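Side-chain contacts in catalytic domain of the nuclear inclusion protein A (nia) (PDB 1LVM), which is a viral cysteine protease of chymotrypsin-type fold that cuts peptide chains at specific sequences, probably to process the viral polyprotein: residues S24-L29 against C118-N123; G46-T51 against E202-V207; N52-R57 against G157-P162; L63-L68 against I93-D98. The protein carries 1 engineered substitution. All coordinates share one frame; numbering follows the deposited sequence.

Contact 1: S24-L29 against C118-N123; sequences STICHL and CLVTTN
Val120 is the first residue of segment 118-123 to meet Ile26, and it does so mainly through its backbone. The carbonyl O of Val120 lies 3.7 Å from Ile26 CD1. Its side chain adds a looser contact, with CG1 at 4.3 Å from the same CD1. In Ile26, CD1 is anti to CA (chi2 176°), which carries this methyl out toward the strand. Val120 also packs on Pro162 and Val164 of the neighbouring strand 162-165, and Ile26 shares Pro162 as a partner.

Thr121 offers its backbone. Its CA sits 3.8 Å from Ile26 CD1, while its side chain starts out on the other side of the strand and packs on Met132 and Ser161.

Thr122 turns back to Ile26. Its OG1 lies 3.5 Å from Ile26 CB and 3.7 Å from Ile26 CD1, so the hydroxyl rests alongside the isoleucine. The two side chains slide past each other in opposite directions. With OG1 beside its backbone N (chi1 -59°), the hydroxyl faces Ile26 and also reaches the carbonyl O of Ser23, to which it is hydrogen-bonded. The buried hydroxyl is thus satisfied, although its surroundings are partly apolar.

The two strand segments approach to 7.4 Å between axes, at 68° between their directions. They do not pair as neighbours in one sheet. Strand 26-33 belongs to the first sheet and strand 116-123 to the second, closed one. Such buried packing between two beta barrels is typical of the chymotrypsin-like double-barrel fold.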
loop_
_atom_site.group_PDB
_atom_site.type_symbol
_atom_site.label_atom_id
_atom_site.label_comp_id
_atom_site.label_asym_id
_atom_site.label_seq_id
_atom_site.Cartn_x
_atom_site.Cartn_y
_atom_site.Cartn_z
ATOM N N SER A 24 -7.521 -9.943 -3.815
ATOM C CA SER A 24 -6.823 -11.121 -4.339
ATOM C C SER A 24 -5.422 -10.754 -4.838
ATOM O O SER A 24 -4.576 -11.634 -5.065
ATOM C CB SER A 24 -7.654 -11.830 -5.436
ATOM O OG SER A 24 -7.843 -11.000 -6.550
ATOM N N THR A 25 -5.151 -9.463 -4.964
ATOM C CA THR A 25 -3.801 -9.041 -5.424
ATOM C C THR A 25 -2.913 -8.594 -4.270
ATOM O O THR A 25 -1.723 -8.284 -4.481
ATOM C CB THR A 25 -3.844 -7.858 -6.388
ATOM O OG1 THR A 25 -4.266 -6.673 -5.669
ATOM C CG2 THR A 25 -4.840 -8.113 -7.518
ATOM N N ILE A 26 -3.457 -8.549 -3.066
ATOM C CA ILE A 26 -2.644 -8.104 -1.924
ATOM C C ILE A 26 -1.669 -9.178 -1.459
ATOM O O ILE A 26 -1.989 -10.373 -1.490
ATOM C CB ILE A 26 -3.580 -7.669 -0.774
ATOM C CG1 ILE A 26 -4.347 -6.461 -1.239
ATOM C CG2 ILE A 26 -2.754 -7.511 0.553
ATOM C CD1 ILE A 26 -5.406 -5.971 -0.193
ATOM N N CYS A 27 -0.427 -8.767 -1.169
ATOM C CA CYS A 27 0.568 -9.667 -0.673
ATOM C C CYS A 27 1.054 -9.187 0.650
ATOM O O CYS A 27 1.079 -7.959 0.928
ATOM C CB CYS A 27 1.827 -9.651 -1.596
ATOM S SG CYS A 27 1.548 -10.105 -3.342
ATOM N N HIS A 28 1.490 -10.132 1.459
ATOM C CA HIS A 28 2.085 -9.776 2.747
ATOM C C HIS A 28 3.601 -9.892 2.557
ATOM O O HIS A 28 4.089 -10.924 2.097
ATOM C CB HIS A 28 1.680 -10.691 3.869
ATOM C CG HIS A 28 2.056 -10.125 5.204
ATOM N ND1 HIS A 28 2.895 -10.773 6.087
ATOM C CD2 HIS A 28 1.729 -8.943 5.794
ATOM C CE1 HIS A 28 3.062 -10.021 7.165
ATOM N NE2 HIS A 28 2.367 -8.905 7.014
ATOM N N LEU A 29 4.332 -8.845 2.962
ATOM C CA LEU A 29 5.779 -8.752 2.747
ATOM C C LEU A 29 6.556 -8.676 4.052
ATOM O O LEU A 29 6.211 -7.878 4.931
ATOM C CB LEU A 29 6.057 -7.446 1.949
ATOM C CG LEU A 29 5.191 -7.232 0.672
ATOM C CD1 LEU A 29 5.532 -5.935 -0.036
ATOM C CD2 LEU A 29 5.432 -8.337 -0.337
ATOM N N CYS A 118 -12.633 3.347 1.688
ATOM C CA CYS A 118 -12.575 2.309 2.696
ATOM C C CYS A 118 -11.195 1.643 2.520
ATOM O O CYS A 118 -10.469 1.843 1.537
ATOM C CB CYS A 118 -13.723 1.260 2.547
ATOM S SG CYS A 118 -13.651 0.406 0.912
ATOM N N LEU A 119 -10.813 0.923 3.533
ATOM C CA LEU A 119 -9.550 0.244 3.555
ATOM C C LEU A 119 -9.802 -1.228 3.313
ATOM O O LEU A 119 -10.594 -1.865 4.007
ATOM C CB LEU A 119 -8.884 0.436 4.913
ATOM C CG LEU A 119 -7.477 -0.163 5.088
ATOM C CD1 LEU A 119 -6.500 0.641 4.307
ATOM C CD2 LEU A 119 -7.056 -0.125 6.534
ATOM N N VAL A 120 -9.049 -1.784 2.376
ATOM C CA VAL A 120 -9.205 -3.183 1.984
ATOM C C VAL A 120 -8.011 -3.994 2.310
ATOM O O VAL A 120 -6.896 -3.537 2.092
ATOM C CB VAL A 120 -9.504 -3.264 0.454
ATOM C CG1 VAL A 120 -9.563 -4.823 -0.030
ATOM C CG2 VAL A 120 -10.897 -2.588 0.243
ATOM N N THR A 121 -8.225 -5.173 2.889
ATOM C CA THR A 121 -7.118 -6.017 3.200
ATOM C C THR A 121 -7.458 -7.465 2.887
ATOM O O THR A 121 -8.512 -7.765 2.369
ATOM C CB THR A 121 -6.684 -5.827 4.685
ATOM O OG1 THR A 121 -7.691 -6.282 5.604
ATOM C CG2 THR A 121 -6.441 -4.351 4.960
ATOM N N THR A 122 -6.534 -8.362 3.228
ATOM C CA THR A 122 -6.704 -9.778 2.977
ATOM C C THR A 122 -6.186 -10.466 4.265
ATOM O O THR A 122 -5.150 -10.072 4.828
ATOM C CB THR A 122 -5.813 -10.273 1.772
ATOM O OG1 THR A 122 -6.169 -9.542 0.592
ATOM C CG2 THR A 122 -6.094 -11.733 1.458
ATOM N N ASN A 123 -6.904 -11.471 4.690
ATOM C CA ASN A 123 -6.509 -12.244 5.849
ATOM C C ASN A 123 -5.815 -13.524 5.352
ATOM O O ASN A 123 -6.444 -14.401 4.691
ATOM C CB ASN A 123 -7.728 -12.607 6.699
ATOM C CG ASN A 123 -7.343 -13.193 8.050
ATOM O OD1 ASN A 123 -6.173 -13.406 8.327
ATOM N ND2 ASN A 123 -8.329 -13.454 8.889
#

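Contact 2: G46-T51 against E202-V207; sequences GPFIIT and EAQQWV
Phe48 and Trp206 meet where the chain's C-terminal part lies against the first beta barrel of the chymotrypsin-like fold. Phe48 starts strand 48-51. Trp206 lies in a short, weakly bonded strand at about 206-208, beside strand 81-84 in the same sheet.

The planes of the Phe48 ring and the six-membered Trp206 ring are inclined by only 25°. The rings are slid apart, however, with centroids 5.4 Å from each other, so they barely overlap. The nearest atoms are Phe48 CE1 and Trp206 CZ2, 3.4 Å apart. The side chains as a whole cross at about a right angle. Arg94 of strand 91-94 packs on both.

Gln204 comes at Phe48 from the opposite direction, with its amide plane turned 85° from the ring. Extended beyond CG, its chain carries the amide to both rings. Its NE2 approaches Phe48 CZ to 3.7 Å but is hydrogen-bonded to Leu197 O. On the other branch, OE1 accepts a bond of 3.2 Å from Trp206 NE1. This bond is bent, 143° at the hydrogen, and OE1 lies near the indole plane. The amide thus ties the indole to the 194-199 helix. On one face of the Phe48 ring, Pro47 CG stands 3.7 Å above the plane, over its centre.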
loop_
_atom_site.group_PDB
_atom_site.type_symbol
_atom_site.label_atom_id
_atom_site.label_comp_id
_atom_site.label_asym_id
_atom_site.label_seq_id
_atom_site.Cartn_x
_atom_site.Cartn_y
_atom_site.Cartn_z
ATOM N N GLY A 46 0.571 -7.110 -12.490
ATOM C CA GLY A 46 1.537 -7.644 -13.421
ATOM C C GLY A 46 2.708 -8.230 -12.652
ATOM O O GLY A 46 2.566 -8.911 -11.614
ATOM N N PRO A 47 3.946 -7.909 -13.110
ATOM C CA PRO A 47 5.147 -8.427 -12.465
ATOM C C PRO A 47 5.568 -7.556 -11.280
ATOM O O PRO A 47 6.625 -7.775 -10.669
ATOM C CB PRO A 47 6.161 -8.344 -13.586
ATOM C CG PRO A 47 5.839 -7.121 -14.245
ATOM C CD PRO A 47 4.298 -7.120 -14.303
ATOM N N PHE A 48 4.730 -6.569 -10.962
ATOM C CA PHE A 48 5.066 -5.616 -9.884
ATOM C C PHE A 48 4.333 -5.815 -8.596
ATOM O O PHE A 48 3.239 -6.416 -8.551
ATOM C CB PHE A 48 4.746 -4.185 -10.345
ATOM C CG PHE A 48 5.315 -3.821 -11.712
ATOM C CD1 PHE A 48 6.668 -4.063 -11.999
ATOM C CD2 PHE A 48 4.516 -3.246 -12.691
ATOM C CE1 PHE A 48 7.210 -3.731 -13.257
ATOM C CE2 PHE A 48 5.029 -2.900 -13.963
ATOM C CZ PHE A 48 6.394 -3.148 -14.251
ATOM N N ILE A 49 4.931 -5.310 -7.510
ATOM C CA ILE A 49 4.256 -5.271 -6.211
ATOM C C ILE A 49 4.443 -3.778 -5.785
ATOM O O ILE A 49 5.557 -3.270 -5.709
ATOM C CB ILE A 49 4.893 -6.178 -5.156
ATOM C CG1 ILE A 49 4.661 -7.647 -5.553
ATOM C CG2 ILE A 49 4.226 -5.911 -3.739
ATOM C CD1 ILE A 49 5.105 -8.649 -4.453
ATOM N N ILE A 50 3.343 -3.103 -5.518
ATOM C CA ILE A 50 3.361 -1.664 -5.141
ATOM C C ILE A 50 3.280 -1.685 -3.642
ATOM O O ILE A 50 2.390 -2.343 -3.095
ATOM C CB ILE A 50 2.099 -0.927 -5.698
ATOM C CG1 ILE A 50 2.137 -0.912 -7.227
ATOM C CG2 ILE A 50 2.083 0.574 -5.172
ATOM C CD1 ILE A 50 0.811 -0.896 -7.866
ATOM N N THR A 51 4.202 -1.010 -2.970
ATOM C CA THR A 51 4.211 -1.055 -1.501
ATOM C C THR A 51 4.872 0.200 -0.925
ATOM O O THR A 51 5.169 1.177 -1.675
ATOM C CB THR A 51 4.864 -2.357 -0.987
ATOM O OG1 THR A 51 4.685 -2.457 0.426
ATOM C CG2 THR A 51 6.431 -2.406 -1.303
ATOM N N GLU A 202 8.917 3.017 -20.612
ATOM C CA GLU A 202 9.752 4.213 -20.804
ATOM C C GLU A 202 9.748 5.104 -19.559
ATOM O O GLU A 202 10.712 5.827 -19.286
ATOM C CB GLU A 202 9.226 5.040 -21.979
ATOM C CG GLU A 202 9.424 4.413 -23.325
ATOM C CD GLU A 202 10.861 4.450 -23.743
ATOM O OE1 GLU A 202 11.417 5.567 -23.861
ATOM O OE2 GLU A 202 11.427 3.359 -23.945
ATOM N N ALA A 203 8.648 5.034 -18.807
ATOM C CA ALA A 203 8.440 5.843 -17.611
ATOM C C ALA A 203 9.097 5.287 -16.328
ATOM O O ALA A 203 9.263 6.001 -15.336
ATOM C CB ALA A 203 6.917 5.990 -17.390
ATOM N N GLN A 204 9.449 4.003 -16.374
ATOM C CA GLN A 204 10.036 3.342 -15.238
ATOM C C GLN A 204 11.538 3.617 -15.143
ATOM O O GLN A 204 12.201 3.752 -16.172
ATOM C CB GLN A 204 9.731 1.865 -15.339
ATOM C CG GLN A 204 8.206 1.631 -15.264
ATOM C CD GLN A 204 7.774 0.325 -15.902
ATOM O OE1 GLN A 204 8.621 -0.511 -16.249
ATOM N NE2 GLN A 204 6.439 0.123 -16.064
ATOM N N GLN A 205 12.044 3.719 -13.915
ATOM C CA GLN A 205 13.468 4.012 -13.671
ATOM C C GLN A 205 13.940 3.036 -12.625
ATOM O O GLN A 205 13.999 3.325 -11.425
ATOM C CB GLN A 205 13.595 5.456 -13.205
ATOM C CG GLN A 205 14.987 5.990 -13.100
ATOM C CD GLN A 205 14.954 7.478 -12.840
ATOM O OE1 GLN A 205 13.989 8.146 -13.243
ATOM N NE2 GLN A 205 15.973 8.008 -12.195
ATOM N N TRP A 206 14.334 1.866 -13.103
ATOM C CA TRP A 206 14.719 0.811 -12.194
ATOM C C TRP A 206 16.108 0.895 -11.605
ATOM O O TRP A 206 17.045 1.153 -12.329
ATOM C CB TRP A 206 14.601 -0.534 -12.912
ATOM C CG TRP A 206 13.198 -0.831 -13.402
ATOM C CD1 TRP A 206 12.722 -0.729 -14.699
ATOM C CD2 TRP A 206 12.050 -1.111 -12.583
ATOM N NE1 TRP A 206 11.350 -0.903 -14.720
ATOM C CE2 TRP A 206 10.916 -1.148 -13.446
ATOM C CE3 TRP A 206 11.873 -1.324 -11.218
ATOM C CZ2 TRP A 206 9.628 -1.396 -12.981
ATOM C CZ3 TRP A 206 10.563 -1.553 -10.744
ATOM C CH2 TRP A 206 9.484 -1.588 -11.633
ATOM N N VAL A 207 16.231 0.678 -10.301
ATOM C CA VAL A 207 17.527 0.629 -9.638
ATOM C C VAL A 207 17.469 -0.611 -8.747
ATOM O O VAL A 207 16.414 -1.193 -8.563
ATOM C CB VAL A 207 17.806 1.890 -8.724
ATOM C CG1 VAL A 207 17.767 3.128 -9.527
ATOM C CG2 VAL A 207 16.745 1.971 -7.561
#

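Contact 3: N52-R57 against G157-P162; sequences NKHLFR and GQCGSP
The sulfur of Cys159 meets the imidazole of His54 at the ring edge. Cys159 SG is 3.9 Å from His54 CE1 and 4.0 Å from His54 NE2. It lies 81° off the ring normal, close to the ring plane. The histidine CG stands between its backbone N and carbonyl carbon (chi1 75°), and the ring swings toward the cysteine. An aromatic side chain of the bound peptide stacks on this ring.

Close polar packing comes from Asn52. Its OD1 lies 2.9 Å from Gly160 N, but the angle is too poor for a hydrogen bond. The same OD1 comes within 3.1 Å of Gly160 CA and 3.5 Å of Cys159 CB. The other branch is anchored elsewhere: Asn52 ND2 bonds Asp89 OD2 and His175 O. Asp89 OD1 also accepts from the backbone N of His54.

Hydrogen bonds within 157-162 shape the cysteine loop. Gln158 to Ser161 form a type II beta turn. Gln158 O accepts from both Ser161 N and Ser161 OG, the latter at 2.9 Å, and both come from the same face of the carbonyl plane.

Cysteine sulfur, imidazole and nearby Asp89 match the catalytic triad expected of a chymotrypsin-type cysteine protease. The peptide, packed on both His54 and Cys159, marks this as the active site. Asn52 bonds Asp89 through ND2 and packs OD1 against the cysteine loop, which is consistent with a second-shell role.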
loop_
_atom_site.group_PDB
_atom_site.type_symbol
_atom_site.label_atom_id
_atom_site.label_comp_id
_atom_site.label_asym_id
_atom_site.label_seq_id
_atom_site.Cartn_x
_atom_site.Cartn_y
_atom_site.Cartn_z
ATOM N N ASN A 52 5.069 0.204 0.380
ATOM C CA ASN A 52 5.663 1.399 1.014
ATOM C C ASN A 52 7.177 1.452 0.801
ATOM O O ASN A 52 7.849 0.442 0.918
ATOM C CB ASN A 52 5.437 1.342 2.532
ATOM C CG ASN A 52 3.975 1.243 2.887
ATOM O OD1 ASN A 52 3.383 0.145 2.886
ATOM N ND2 ASN A 52 3.373 2.392 3.193
ATOM N N LYS A 53 7.715 2.642 0.536
ATOM C CA LYS A 53 9.127 2.797 0.388
ATOM C C LYS A 53 9.815 2.412 1.724
ATOM O O LYS A 53 10.931 1.875 1.705
ATOM C CB LYS A 53 9.412 4.286 0.043
ATOM C CG LYS A 53 10.777 4.575 -0.551
ATOM C CD LYS A 53 10.965 6.079 -0.810
ATOM C CE LYS A 53 10.335 6.532 -2.141
ATOM N NZ LYS A 53 10.433 8.032 -2.253
ATOM N N HIS A 54 9.179 2.625 2.884
ATOM C CA HIS A 54 9.884 2.320 4.122
ATOM C C HIS A 54 10.107 0.849 4.365
ATOM O O HIS A 54 10.766 0.472 5.300
ATOM C CB HIS A 54 9.260 3.014 5.355
ATOM C CG HIS A 54 7.995 2.406 5.817
ATOM N ND1 HIS A 54 6.774 2.869 5.400
ATOM C CD2 HIS A 54 7.754 1.345 6.650
ATOM C CE1 HIS A 54 5.838 2.131 5.958
ATOM N NE2 HIS A 54 6.395 1.195 6.722
ATOM N N LEU A 55 9.550 0.008 3.514
ATOM C CA LEU A 55 9.844 -1.427 3.611
ATOM C C LEU A 55 11.391 -1.584 3.480
ATOM O O LEU A 55 11.996 -2.547 3.976
ATOM C CB LEU A 55 9.196 -2.133 2.394
ATOM C CG LEU A 55 9.490 -3.646 2.274
ATOM C CD1 LEU A 55 9.092 -4.380 3.566
ATOM C CD2 LEU A 55 8.708 -4.223 1.095
ATOM N N PHE A 56 11.979 -0.675 2.721
ATOM C CA PHE A 56 13.430 -0.712 2.439
ATOM C C PHE A 56 14.307 0.178 3.311
ATOM O O PHE A 56 15.316 0.674 2.863
ATOM C CB PHE A 56 13.672 -0.444 0.935
ATOM C CG PHE A 56 13.208 -1.573 0.087
ATOM C CD1 PHE A 56 13.952 -2.746 0.009
ATOM C CD2 PHE A 56 12.013 -1.495 -0.598
ATOM C CE1 PHE A 56 13.502 -3.839 -0.763
ATOM C CE2 PHE A 56 11.546 -2.579 -1.379
ATOM C CZ PHE A 56 12.276 -3.737 -1.467
ATOM N N ARG A 57 13.876 0.387 4.552
ATOM C CA ARG A 57 14.671 1.083 5.574
ATOM C C ARG A 57 15.992 0.329 5.526
ATOM O O ARG A 57 17.065 0.920 5.636
ATOM C CB ARG A 57 14.000 0.921 6.962
ATOM C CG ARG A 57 14.835 1.357 8.194
ATOM C CD ARG A 57 15.458 2.707 8.005
ATOM N NE ARG A 57 16.355 3.003 9.138
ATOM C CZ ARG A 57 17.685 2.947 9.066
ATOM N NH1 ARG A 57 18.258 2.618 7.921
ATOM N NH2 ARG A 57 18.440 3.213 10.117
ATOM N N GLY A 157 1.047 -2.950 11.415
ATOM C CA GLY A 157 1.307 -3.988 10.424
ATOM C C GLY A 157 0.456 -3.898 9.168
ATOM O O GLY A 157 0.683 -4.704 8.290
ATOM N N GLN A 158 -0.469 -2.929 9.071
ATOM C CA GLN A 158 -1.348 -2.783 7.907
ATOM C C GLN A 158 -0.893 -1.748 6.895
ATOM O O GLN A 158 -1.634 -1.417 5.951
ATOM C CB GLN A 158 -2.802 -2.529 8.343
ATOM C CG GLN A 158 -3.306 -3.731 9.174
ATOM C CD GLN A 158 -4.803 -3.723 9.450
ATOM O OE1 GLN A 158 -5.330 -2.808 10.094
ATOM N NE2 GLN A 158 -5.501 -4.756 8.964
ATOM N N CYS A 159 0.336 -1.254 7.055
ATOM C CA CYS A 159 0.843 -0.350 6.048
ATOM C C CYS A 159 0.767 -1.078 4.715
ATOM O O CYS A 159 0.935 -2.293 4.704
ATOM C CB CYS A 159 2.308 -0.099 6.260
ATOM S SG CYS A 159 2.470 1.110 7.596
ATOM N N GLY A 160 0.582 -0.310 3.640
ATOM C CA GLY A 160 0.546 -0.869 2.299
ATOM C C GLY A 160 -0.808 -1.309 1.824
ATOM O O GLY A 160 -0.991 -1.629 0.616
ATOM N N SER A 161 -1.760 -1.337 2.765
ATOM C CA SER A 161 -3.129 -1.774 2.391
ATOM C C SER A 161 -3.745 -0.687 1.538
ATOM O O SER A 161 -3.620 0.495 1.872
ATOM C CB SER A 161 -3.981 -2.032 3.639
ATOM O OG SER A 161 -3.455 -3.066 4.488
ATOM N N PRO A 162 -4.485 -1.046 0.457
ATOM C CA PRO A 162 -5.087 -0.008 -0.399
ATOM C C PRO A 162 -6.285 0.732 0.209
ATOM O O PRO A 162 -7.081 0.101 0.891
ATOM C CB PRO A 162 -5.568 -0.787 -1.653
ATOM C CG PRO A 162 -5.884 -2.187 -1.057
ATOM C CD PRO A 162 -4.683 -2.400 -0.110
#

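Contact 4: L63-L68 against I93-D98; sequences LLVQSL and IRMPKD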
loop_
_atom_site.group_PDB
_atom_site.type_symbol
_atom_site.label_atom_id
_atom_site.label_comp_id
_atom_site.label_asym_id
_atom_site.label_seq_id
_atom_site.Cartn_x
_atom_site.Cartn_y
_atom_site.Cartn_z
ATOM N N LEU A 63 13.379 -11.352 1.397
ATOM C CA LEU A 63 11.999 -10.837 1.363
ATOM C C LEU A 63 11.033 -11.993 1.241
ATOM O O LEU A 63 11.071 -12.726 0.228
ATOM C CB LEU A 63 11.756 -9.892 0.169
ATOM C CG LEU A 63 10.347 -9.266 0.148
ATOM C CD1 LEU A 63 10.209 -8.264 1.372
ATOM C CD2 LEU A 63 10.110 -8.493 -1.152
ATOM N N LEU A 64 10.170 -12.174 2.249
ATOM C CA LEU A 64 9.170 -13.270 2.154
ATOM C C LEU A 64 7.917 -12.633 1.576
ATOM O O LEU A 64 7.452 -11.615 2.085
ATOM C CB LEU A 64 8.854 -13.816 3.524
ATOM C CG LEU A 64 8.059 -15.127 3.612
ATOM C CD1 LEU A 64 8.823 -16.270 2.912
ATOM C CD2 LEU A 64 7.883 -15.472 5.078
ATOM N N VAL A 65 7.346 -13.244 0.539
ATOM C CA VAL A 65 6.151 -12.665 -0.100
ATOM C C VAL A 65 5.012 -13.674 -0.081
ATOM O O VAL A 65 5.092 -14.711 -0.734
ATOM C CB VAL A 65 6.402 -12.358 -1.546
ATOM C CG1 VAL A 65 5.126 -11.759 -2.174
ATOM C CG2 VAL A 65 7.575 -11.370 -1.685
ATOM N N GLN A 66 4.001 -13.385 0.718
ATOM C CA GLN A 66 2.833 -14.261 0.824
ATOM C C GLN A 66 1.711 -13.728 -0.091
ATOM O O GLN A 66 1.332 -12.571 0.027
ATOM C CB GLN A 66 2.374 -14.338 2.275
ATOM C CG GLN A 66 1.103 -15.180 2.325
ATOM C CD GLN A 66 0.910 -15.902 3.619
ATOM O OE1 GLN A 66 1.267 -15.379 4.689
ATOM N NE2 GLN A 66 0.329 -17.129 3.540
ATOM N N SER A 67 1.210 -14.556 -1.028
ATOM C CA SER A 67 0.176 -14.086 -1.958
ATOM C C SER A 67 -0.865 -15.211 -2.160
ATOM O O SER A 67 -0.802 -16.250 -1.511
ATOM C CB SER A 67 0.768 -13.769 -3.318
ATOM O OG SER A 67 1.229 -14.959 -3.967
ATOM N N LEU A 68 -1.743 -14.976 -3.112
ATOM C CA LEU A 68 -2.810 -15.923 -3.464
ATOM C C LEU A 68 -2.153 -17.204 -3.972
ATOM O O LEU A 68 -2.651 -18.318 -3.765
ATOM C CB LEU A 68 -3.626 -15.309 -4.588
ATOM C CG LEU A 68 -4.786 -15.977 -5.329
ATOM C CD1 LEU A 68 -6.069 -15.865 -4.515
ATOM C CD2 LEU A 68 -4.930 -15.269 -6.713
ATOM N N ILE A 93 8.243 -2.658 -6.659
ATOM C CA ILE A 93 9.229 -3.763 -6.769
ATOM C C ILE A 93 8.921 -4.567 -8.011
ATOM O O ILE A 93 7.731 -4.907 -8.261
ATOM C CB ILE A 93 9.021 -4.713 -5.626
ATOM C CG1 ILE A 93 9.243 -3.984 -4.311
ATOM C CG2 ILE A 93 9.946 -5.920 -5.719
ATOM C CD1 ILE A 93 8.836 -4.888 -3.116
ATOM N N ARG A 94 9.940 -4.867 -8.811
ATOM C CA ARG A 94 9.662 -5.732 -9.957
ATOM C C ARG A 94 10.053 -7.142 -9.472
ATOM O O ARG A 94 11.203 -7.376 -9.103
ATOM C CB ARG A 94 10.488 -5.301 -11.178
ATOM C CG ARG A 94 10.153 -6.135 -12.382
ATOM C CD ARG A 94 10.925 -5.759 -13.669
ATOM N NE ARG A 94 10.428 -6.681 -14.677
ATOM C CZ ARG A 94 9.558 -6.374 -15.632
ATOM N NH1 ARG A 94 9.095 -5.141 -15.745
ATOM N NH2 ARG A 94 9.093 -7.324 -16.436
ATOM N N MET A 95 9.120 -8.085 -9.449
ATOM C CA MET A 95 9.472 -9.422 -9.009
ATOM C C MET A 95 10.159 -10.199 -10.178
ATOM O O MET A 95 9.907 -9.947 -11.354
ATOM C CB MET A 95 8.215 -10.165 -8.542
ATOM C CG MET A 95 7.580 -9.523 -7.288
ATOM S SD MET A 95 8.697 -9.611 -5.855
ATOM C CE MET A 95 8.707 -11.337 -5.428
ATOM N N PRO A 96 10.990 -11.151 -9.814
ATOM C CA PRO A 96 11.704 -11.952 -10.826
ATOM C C PRO A 96 10.726 -12.792 -11.649
ATOM O O PRO A 96 9.607 -13.008 -11.215
ATOM C CB PRO A 96 12.652 -12.783 -9.996
ATOM C CG PRO A 96 11.961 -12.912 -8.644
ATOM C CD PRO A 96 11.405 -11.501 -8.451
ATOM N N LYS A 97 11.147 -13.278 -12.820
ATOM C CA LYS A 97 10.251 -14.054 -13.675
ATOM C C LYS A 97 9.652 -15.301 -13.098
ATOM O O LYS A 97 8.569 -15.759 -13.533
ATOM C CB LYS A 97 10.946 -14.417 -14.971
ATOM C CG LYS A 97 11.133 -13.208 -15.847
ATOM C CD LYS A 97 11.888 -13.564 -17.103
ATOM C CE LYS A 97 11.854 -12.411 -18.077
ATOM N NZ LYS A 97 12.350 -12.882 -19.396
ATOM N N ASP A 98 10.347 -15.885 -12.141
ATOM C CA ASP A 98 9.834 -17.083 -11.519
ATOM C C ASP A 98 8.767 -16.826 -10.458
ATOM O O ASP A 98 8.230 -17.755 -9.879
ATOM C CB ASP A 98 10.976 -17.983 -10.979
ATOM C CG ASP A 98 11.882 -17.297 -9.952
ATOM O OD1 ASP A 98 12.041 -16.055 -9.944
ATOM O OD2 ASP A 98 12.496 -18.054 -9.173
#
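Leu63 opens the contact by reaching across the interior of the first beta barrel to Ile93. Their strands, 62-67 and 91-94, are not neighbours in the sheet. Strands 26-33, 36-45 and 48-51 come between them in its order, and the curved sheet brings the side chains together inside the barrel. Leu63 CD2 and Ile93 CD1 are 4.3 Å apart, a loose methyl contact. Ile93 also packs on Thr51 and meets Leu55 and Phe56 of the segment 52-57.

Leu64 points the other way, as the alternation of a strand requires. It packs on Val71 and on an apolar side chain of the bound peptide.

Val65 turns inward again. Its backbone pairs with Phe72 of strand 70-74, and its side chain lies on Cys27, Leu29 and Ile49. Its CA is 10.0 Å from that of Met95, so the two side chains must span the gap. They do so tip to tip. Met95 is bent at both chi2 (-64°) and chi3 (-71°), and this curl turns the end of its chain toward the valine. Ile49 touches both residues and fills in beside them. Met95 also packs on an apolar side chain of the peptide. The barrel core therefore continues directly into the substrate-binding surface.

The contact is purely apolar and modest in area, 113 Å² in all. Its closest approach is between two methyl groups, Val65 CG2 and Met95 CE, at 3.9 Å.

How the contacts relate
Contacts 1, 3 and 4 are buried, while contact 2 is partly buried. Contacts 2 and 4 both belong to the first sheet: strands 48-51 and 91-94 pair there, with a probable hydrogen bond from Ile93 N to Ile49 O. Contact 4 is aliphatic core, whereas contact 2 is aromatic with a glutamine. Contacts 1 and 3 both bring the two barrels together and touch each other through Val120 N and Pro162 O. Contact 1 is mostly apolar; contact 3 is polar and holds the probable catalytic pair. Strand 26-33 of contact 1 also pairs with strand 62-67 of contact 4. The bound peptide reaches contacts 3 and 4.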